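Local structure of kinesin-like protein KIF19 (Mus musculus, 5GSZ) at residues T99-G104 against S315-I320; V146-L151 against A222-A227. The protein moves toward the plus ends of microtubules and depolymerises them at ciliary tips through an ATP-binding motor domain, thereby regulating the length of motile cilia. All blocks are in the same frame, centred on the assembly; numbering follows the deposited sequence.

Interaction 1: residues T99-G104 against S315-I320; sequences TVFAYG and SRTVMI
T99, V100, F101 and A102 lie abreast of T317, V318, M319 and I320 in two parallel strands whose axes approach to 4.7 Å and diverge by only 15°. T99 and F101 turn their N-H and C=O groups to 315-320, and Y103 its N-H; V100 and A102 turn theirs to strand 242-250 and L251 just after it. V318 N donates to T99 O (2.8 Å), F101 N to V318 O, I320 N to F101 O (2.7 Å), and Y103 N to I320 O with an almost straight N-H...O angle of 179°. T99 N reaches R316 O only weakly.

On the face bearing V100, A102, V318 and I320, the two valines stand side by side and point the same way, with V100 CG1 4.0 Å from V318 CB. Helix 110-114 packs over A102 and I320. This is the parallel core of the P-loop NTPase fold: strand 97-103 runs directly into the Walker A loop at G104, whose carbonyl oxygen accepts a bond from K110 NZ, and most of the ADP-contacting residues, P105 to Y112, follow it.

The reverse face carries T99, F101, T317 and M319. With its CG set beside the backbone N and anti to the carbonyl carbon (chi1 -56°), the F101 ring leans back along its own strand. There T317 CG2 meets the ring edge near its plane, 3.6 Å from F101 CE2, while T99 CG2 sits 3.4 Å above the plane on one face, offset toward the rim. Further on, M319 lies alongside Y103 in a Met-aromatic contact. M319 SD is 4.8 Å from the Y103 ring centroid in an oblique approach, and it also touches Y103 CB at 4.0 Å. The Y103 ring leads away from 315-320 and stacks with Y339 of helix 330-340.

Interaction 2: residues V146-L151 against A222-A227; sequences VSMSYL and AVLQVA
The Y150 ring is the flat group that meets strand 220-232: L224 N lies at its edge, in the ring plane, while V223 O (3.3 Å from Y150 CD1), L224 CB (3.7 Å from Y150 CD1) and A222 CB (4.0 Å from Y150 CE1) all approach obliquely. The Y150 and L224 side chains cross at about a right angle. With CG anti to the backbone N (chi1 -168°), the ring extends past L224 to A222, and its hydroxyl bonds to N203 OD1 at the end of helix 192-203. Replacing Y150 by an alanine would probably open a gap beside L224 and A222 and leave N203 without this hydroxyl partner.

On the same face, M148 CE rests 3.5 Å from L224 CD1, and M148 CB lies 4.0 Å from V226 CG2. L199 of helix 192-203 touches M148, Y150 and L224, and helix 123-136 adds L128 on M148 and Y124 on L224. The reverse face is more mixed. L151 and V223 lie side by side, L151 CG 4.0 Å from V223 CB, and L151 CD2 flanks the Q225 amide at NE2, 3.9 Å away.

The ladder between the strands, in the antiparallel part of the motor domain's central mixed sheet, is regular, with paired bonds at S147-A227, S149-Q225 and L151-V223; V223 N to L151 O is the straightest, at 174°. Main-chain bonds thus fix the register, apolar side chains join the two strands and present a surface to the two helices, and S149 OG, Q225 OE1 and Y150 OH each find a partner outside the strands, at T185 O, R245 NH2 and N203.

In the fold
Interactions 1 and 2 belong to one mixed sheet, their centres 15 Å apart and their nearest atoms about 7 Å apart. Strand 242-250 separates them, pairing with 97-103 on one side and 220-232 on the other, so the central sheet passes from parallel to antiparallel pairing there. Along the chain, residues 146-227 fall between the two strands of interaction 1. Both contacts approach the nucleotide: the side chain of A102 is about 7 Å from ADP and that of A222 about 9 Å, each about 8 Å from the magnesium ion. The Y150 side chain also comes within about 6 Å of that of T111, in the ADP pocket.

Interaction 1: residues T99-G104 against S315-I320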
ATOM      1  N   THR A  99      -7.458   4.931  -0.104  1.00 46.55           N
ATOM      2  CA  THR A  99      -6.237   4.316  -0.602  1.00 45.18           C
ATOM      3  C   THR A  99      -5.417   3.735   0.538  1.00 45.92           C
ATOM      4  O   THR A  99      -5.176   4.411   1.541  1.00 45.05           O
ATOM      5  CB  THR A  99      -5.387   5.323  -1.363  1.00 42.10           C
ATOM      6  OG1 THR A  99      -6.137   5.830  -2.474  1.00 41.05           O
ATOM      7  CG2 THR A  99      -4.126   4.640  -1.849  1.00 43.97           C
ATOM      8  N   VAL A 100      -4.960   2.501   0.358  1.00 46.31           N
ATOM      9  CA  VAL A 100      -4.150   1.810   1.351  1.00 44.97           C
ATOM     10  C   VAL A 100      -2.848   1.363   0.689  1.00 43.99           C
ATOM     11  O   VAL A 100      -2.869   0.592  -0.282  1.00 40.08           O
ATOM     12  CB  VAL A 100      -4.893   0.609   1.954  1.00 42.93           C
ATOM     13  CG1 VAL A 100      -4.268   0.243   3.271  1.00 41.59           C
ATOM     14  CG2 VAL A 100      -6.362   0.912   2.098  1.00 43.89           C
ATOM     15  N   PHE A 101      -1.722   1.837   1.227  1.00 40.76           N
ATOM     16  CA  PHE A 101      -0.392   1.429   0.796  1.00 42.05           C
ATOM     17  C   PHE A 101       0.250   0.506   1.809  1.00 42.92           C
ATOM     18  O   PHE A 101       0.257   0.802   3.011  1.00 44.54           O
ATOM     19  CB  PHE A 101       0.562   2.609   0.653  1.00 41.04           C
ATOM     20  CG  PHE A 101       0.079   3.657  -0.242  1.00 43.41           C
ATOM     21  CD1 PHE A 101       0.203   3.518  -1.620  1.00 45.57           C
ATOM     22  CD2 PHE A 101      -0.471   4.811   0.281  1.00 45.20           C
ATOM     23  CE1 PHE A 101      -0.233   4.521  -2.477  1.00 46.00           C
ATOM     24  CE2 PHE A 101      -0.920   5.815  -0.554  1.00 45.52           C
ATOM     25  CZ  PHE A 101      -0.801   5.675  -1.938  1.00 47.91           C
ATOM     26  N   ALA A 102       0.852  -0.562   1.308  1.00 35.83           N
ATOM     27  CA  ALA A 102       1.884  -1.288   2.034  1.00 39.70           C
ATOM     28  C   ALA A 102       3.236  -0.762   1.578  1.00 38.45           C
ATOM     29  O   ALA A 102       3.584  -0.886   0.398  1.00 40.82           O
ATOM     30  CB  ALA A 102       1.783  -2.794   1.798  1.00 38.13           C
ATOM     31  N   TYR A 103       3.988  -0.176   2.505  1.00 39.06           N
ATOM     32  CA  TYR A 103       5.280   0.421   2.198  1.00 41.34           C
ATOM     33  C   TYR A 103       6.371  -0.214   3.062  1.00 44.48           C
ATOM     34  O   TYR A 103       6.149  -0.579   4.221  1.00 43.22           O
ATOM     35  CB  TYR A 103       5.227   1.958   2.405  1.00 40.70           C
ATOM     36  CG  TYR A 103       6.554   2.698   2.336  1.00 45.90           C
ATOM     37  CD1 TYR A 103       7.430   2.707   3.409  1.00 40.08           C
ATOM     38  CD2 TYR A 103       6.920   3.407   1.185  1.00 45.57           C
ATOM     39  CE1 TYR A 103       8.633   3.393   3.345  1.00 45.10           C
ATOM     40  CE2 TYR A 103       8.117   4.091   1.109  1.00 48.83           C
ATOM     41  CZ  TYR A 103       8.977   4.085   2.193  1.00 51.82           C
ATOM     42  OH  TYR A 103      10.172   4.779   2.116  1.00 50.26           O
ATOM     43  N   GLY A 104       7.568  -0.316   2.499  1.00 41.92           N
ATOM     44  CA  GLY A 104       8.713  -0.753   3.254  1.00 41.31           C
ATOM     45  C   GLY A 104       9.690  -1.518   2.394  1.00 41.53           C
ATOM     46  O   GLY A 104       9.414  -1.850   1.237  1.00 42.75           O
ATOM     47  N   SER A 315     -11.081  12.545   0.686  1.00 72.83           N
ATOM     48  CA  SER A 315     -10.649  11.180   0.419  1.00 69.61           C
ATOM     49  C   SER A 315      -9.561  10.788   1.408  1.00 63.85           C
ATOM     50  O   SER A 315      -8.741  11.612   1.824  1.00 64.32           O
ATOM     51  CB  SER A 315     -10.143  11.012  -1.016  1.00 71.79           C
ATOM     52  OG  SER A 315      -8.949  11.739  -1.206  1.00 78.71           O
ATOM     53  N   ARG A 316      -9.559   9.516   1.771  1.00 59.46           N
ATOM     54  CA  ARG A 316      -8.752   9.024   2.873  1.00 57.93           C
ATOM     55  C   ARG A 316      -7.565   8.225   2.350  1.00 58.68           C
ATOM     56  O   ARG A 316      -7.618   7.638   1.260  1.00 55.83           O
ATOM     57  CB  ARG A 316      -9.609   8.175   3.815  1.00 50.32           C
ATOM     58  CG  ARG A 316     -10.688   8.978   4.526  1.00 56.07           C
ATOM     59  CD  ARG A 316     -11.976   8.207   4.489  1.00 65.08           C
ATOM     60  NE  ARG A 316     -12.369   7.932   3.103  1.00 59.36           N
ATOM     61  CZ  ARG A 316     -13.196   6.951   2.733  1.00 59.00           C
ATOM     62  NH1 ARG A 316     -13.728   6.118   3.639  1.00 47.98           N
ATOM     63  NH2 ARG A 316     -13.481   6.794   1.441  1.00 59.17           N
ATOM     64  N   THR A 317      -6.477   8.240   3.123  1.00 53.76           N
ATOM     65  CA  THR A 317      -5.264   7.518   2.773  1.00 48.12           C
ATOM     66  C   THR A 317      -4.719   6.857   4.020  1.00 45.95           C
ATOM     67  O   THR A 317      -4.647   7.490   5.073  1.00 49.64           O
ATOM     68  CB  THR A 317      -4.198   8.435   2.163  1.00 45.19           C
ATOM     69  OG1 THR A 317      -4.727   9.056   0.990  1.00 48.89           O
ATOM     70  CG2 THR A 317      -2.947   7.632   1.781  1.00 39.44           C
ATOM     71  N   VAL A 318      -4.330   5.590   3.878  1.00 45.54           N
ATOM     72  CA  VAL A 318      -3.770   4.778   4.947  1.00 42.95           C
ATOM     73  C   VAL A 318      -2.461   4.198   4.441  1.00 42.36           C
ATOM     74  O   VAL A 318      -2.459   3.416   3.485  1.00 46.08           O
ATOM     75  CB  VAL A 318      -4.724   3.643   5.353  1.00 46.07           C
ATOM     76  CG1 VAL A 318      -4.081   2.758   6.427  1.00 48.15           C
ATOM     77  CG2 VAL A 318      -6.039   4.207   5.812  1.00 45.44           C
ATOM     78  N   MET A 319      -1.354   4.567   5.071  1.00 41.04           N
ATOM     79  CA  MET A 319      -0.075   3.937   4.772  1.00 42.21           C
ATOM     80  C   MET A 319       0.295   2.988   5.894  1.00 43.46           C
ATOM     81  O   MET A 319       0.223   3.355   7.070  1.00 45.34           O
ATOM     82  CB  MET A 319       1.056   4.942   4.591  1.00 43.45           C
ATOM     83  CG  MET A 319       2.382   4.221   4.413  1.00 48.25           C
ATOM     84  SD  MET A 319       3.823   5.272   4.214  1.00 59.16           S
ATOM     85  CE  MET A 319       3.782   6.175   5.741  1.00 49.20           C
ATOM     86  N   ILE A 320       0.687   1.779   5.530  1.00 40.99           N
ATOM     87  CA  ILE A 320       1.195   0.810   6.484  1.00 41.26           C
ATOM     88  C   ILE A 320       2.669   0.593   6.165  1.00 43.11           C
ATOM     89  O   ILE A 320       3.018  -0.121   5.213  1.00 37.98           O
ATOM     90  CB  ILE A 320       0.416  -0.503   6.441  1.00 40.80           C
ATOM     91  CG1 ILE A 320      -1.069  -0.239   6.642  1.00 38.68           C
ATOM     92  CG2 ILE A 320       0.939  -1.448   7.502  1.00 41.24           C
ATOM     93  CD1 ILE A 320      -1.869  -1.521   6.764  1.00 39.37           C
TER

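Interaction 2: residues V146-L151 against A222-A227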
ATOM      1  N   VAL A 146     -20.388  -3.712  -8.128  1.00 49.75           N
ATOM      2  CA  VAL A 146     -19.029  -3.859  -7.630  1.00 46.76           C
ATOM      3  C   VAL A 146     -18.194  -4.549  -8.688  1.00 52.04           C
ATOM      4  O   VAL A 146     -18.549  -5.644  -9.137  1.00 56.96           O
ATOM      5  CB  VAL A 146     -18.980  -4.673  -6.331  1.00 46.71           C
ATOM      6  CG1 VAL A 146     -17.573  -4.665  -5.788  1.00 50.67           C
ATOM      7  CG2 VAL A 146     -19.953  -4.143  -5.339  1.00 49.66           C
ATOM      8  N   SER A 147     -17.079  -3.926  -9.064  1.00 52.80           N
ATOM      9  CA  SER A 147     -16.050  -4.574  -9.864  1.00 54.02           C
ATOM     10  C   SER A 147     -14.688  -4.371  -9.211  1.00 50.05           C
ATOM     11  O   SER A 147     -14.461  -3.373  -8.520  1.00 47.16           O
ATOM     12  CB  SER A 147     -16.032  -4.026 -11.282  1.00 54.93           C
ATOM     13  OG  SER A 147     -15.728  -2.644 -11.252  1.00 57.27           O
ATOM     14  N   MET A 148     -13.780  -5.328  -9.431  1.00 52.23           N
ATOM     15  CA  MET A 148     -12.400  -5.190  -8.973  1.00 52.38           C
ATOM     16  C   MET A 148     -11.433  -5.592 -10.070  1.00 50.93           C
ATOM     17  O   MET A 148     -11.722  -6.466 -10.888  1.00 58.76           O
ATOM     18  CB  MET A 148     -12.089  -6.032  -7.739  1.00 50.34           C
ATOM     19  CG  MET A 148     -12.299  -7.490  -7.960  1.00 54.97           C
ATOM     20  SD  MET A 148     -11.772  -8.471  -6.554  1.00 75.15           S
ATOM     21  CE  MET A 148     -10.154  -9.016  -7.079  1.00 56.89           C
ATOM     22  N   SER A 149     -10.275  -4.949 -10.071  1.00 48.89           N
ATOM     23  CA  SER A 149      -9.201  -5.288 -10.985  1.00 48.12           C
ATOM     24  C   SER A 149      -7.920  -5.441 -10.193  1.00 47.65           C
ATOM     25  O   SER A 149      -7.811  -4.964  -9.063  1.00 48.11           O
ATOM     26  CB  SER A 149      -9.019  -4.231 -12.059  1.00 46.11           C
ATOM     27  OG  SER A 149     -10.177  -4.148 -12.844  1.00 55.90           O
ATOM     28  N   TYR A 150      -6.936  -6.084 -10.810  1.00 49.31           N
ATOM     29  CA  TYR A 150      -5.671  -6.355 -10.130  1.00 50.52           C
ATOM     30  C   TYR A 150      -4.560  -6.275 -11.167  1.00 49.57           C
ATOM     31  O   TYR A 150      -4.458  -7.147 -12.031  1.00 51.49           O
ATOM     32  CB  TYR A 150      -5.720  -7.718  -9.453  1.00 42.86           C
ATOM     33  CG  TYR A 150      -4.609  -8.009  -8.495  1.00 39.47           C
ATOM     34  CD1 TYR A 150      -4.189  -7.063  -7.576  1.00 44.36           C
ATOM     35  CD2 TYR A 150      -4.008  -9.270  -8.467  1.00 43.43           C
ATOM     36  CE1 TYR A 150      -3.150  -7.355  -6.660  1.00 46.15           C
ATOM     37  CE2 TYR A 150      -2.999  -9.576  -7.559  1.00 42.49           C
ATOM     38  CZ  TYR A 150      -2.576  -8.622  -6.664  1.00 43.46           C
ATOM     39  OH  TYR A 150      -1.579  -8.931  -5.787  1.00 44.30           O
ATOM     40  N   LEU A 151      -3.734  -5.238 -11.085  1.00 49.95           N
ATOM     41  CA  LEU A 151      -2.769  -4.941 -12.133  1.00 50.19           C
ATOM     42  C   LEU A 151      -1.368  -4.797 -11.538  1.00 48.16           C
ATOM     43  O   LEU A 151      -1.198  -4.627 -10.325  1.00 45.91           O
ATOM     44  CB  LEU A 151      -3.183  -3.671 -12.889  1.00 42.56           C
ATOM     45  CG  LEU A 151      -3.233  -2.418 -12.020  1.00 43.51           C
ATOM     46  CD1 LEU A 151      -2.173  -1.415 -12.426  1.00 43.79           C
ATOM     47  CD2 LEU A 151      -4.609  -1.821 -12.033  1.00 52.32           C
ATOM     48  N   ALA A 222       1.789  -3.715  -6.982  1.00 37.77           N
ATOM     49  CA  ALA A 222       0.560  -4.455  -7.239  1.00 39.04           C
ATOM     50  C   ALA A 222      -0.618  -3.595  -6.795  1.00 38.36           C
ATOM     51  O   ALA A 222      -0.670  -3.139  -5.651  1.00 36.49           O
ATOM     52  CB  ALA A 222       0.576  -5.813  -6.540  1.00 37.33           C
ATOM     53  N   VAL A 223      -1.541  -3.331  -7.705  1.00 39.33           N
ATOM     54  CA  VAL A 223      -2.679  -2.488  -7.386  1.00 40.23           C
ATOM     55  C   VAL A 223      -3.941  -3.314  -7.521  1.00 43.71           C
ATOM     56  O   VAL A 223      -4.224  -3.872  -8.591  1.00 42.30           O
ATOM     57  CB  VAL A 223      -2.753  -1.232  -8.262  1.00 42.80           C
ATOM     58  CG1 VAL A 223      -3.833  -0.327  -7.714  1.00 44.15           C
ATOM     59  CG2 VAL A 223      -1.391  -0.498  -8.300  1.00 40.37           C
ATOM     60  N   LEU A 224      -4.684  -3.406  -6.431  1.00 39.33           N
ATOM     61  CA  LEU A 224      -6.036  -3.934  -6.434  1.00 42.19           C
ATOM     62  C   LEU A 224      -6.995  -2.751  -6.266  1.00 45.61           C
ATOM     63  O   LEU A 224      -6.932  -2.021  -5.262  1.00 41.23           O
ATOM     64  CB  LEU A 224      -6.203  -4.974  -5.324  1.00 40.32           C
ATOM     65  CG  LEU A 224      -7.590  -5.602  -5.272  1.00 45.05           C
ATOM     66  CD1 LEU A 224      -7.758  -6.481  -6.469  1.00 47.90           C
ATOM     67  CD2 LEU A 224      -7.788  -6.392  -3.998  1.00 46.71           C
ATOM     68  N   GLN A 225      -7.841  -2.519  -7.263  1.00 47.29           N
ATOM     69  CA  GLN A 225      -8.836  -1.462  -7.164  1.00 48.93           C
ATOM     70  C   GLN A 225     -10.235  -2.046  -7.208  1.00 45.06           C
ATOM     71  O   GLN A 225     -10.507  -2.980  -7.960  1.00 45.18           O
ATOM     72  CB  GLN A 225      -8.671  -0.401  -8.242  1.00 49.01           C
ATOM     73  CG  GLN A 225      -8.262  -0.885  -9.595  1.00 58.43           C
ATOM     74  CD  GLN A 225      -8.683   0.113 -10.671  1.00 72.06           C
ATOM     75  OE1 GLN A 225      -9.597   0.937 -10.453  1.00 64.76           O
ATOM     76  NE2 GLN A 225      -7.993   0.080 -11.819  1.00 66.36           N
ATOM     77  N   VAL A 226     -11.096  -1.505  -6.356  1.00 43.97           N
ATOM     78  CA  VAL A 226     -12.483  -1.916  -6.230  1.00 47.39           C
ATOM     79  C   VAL A 226     -13.347  -0.685  -6.434  1.00 44.14           C
ATOM     80  O   VAL A 226     -13.210   0.300  -5.700  1.00 41.08           O
ATOM     81  CB  VAL A 226     -12.779  -2.542  -4.859  1.00 45.34           C
ATOM     82  CG1 VAL A 226     -14.228  -3.036  -4.811  1.00 42.32           C
ATOM     83  CG2 VAL A 226     -11.802  -3.642  -4.563  1.00 40.56           C
ATOM     84  N   ALA A 227     -14.240  -0.748  -7.417  1.00 48.23           N
ATOM     85  CA  ALA A 227     -15.194   0.315  -7.708  1.00 46.10           C
ATOM     86  C   ALA A 227     -16.569  -0.084  -7.184  1.00 45.23           C
ATOM     87  O   ALA A 227     -16.931  -1.263  -7.226  1.00 49.46           O
ATOM     88  CB  ALA A 227     -15.249   0.574  -9.209  1.00 39.41           C
TER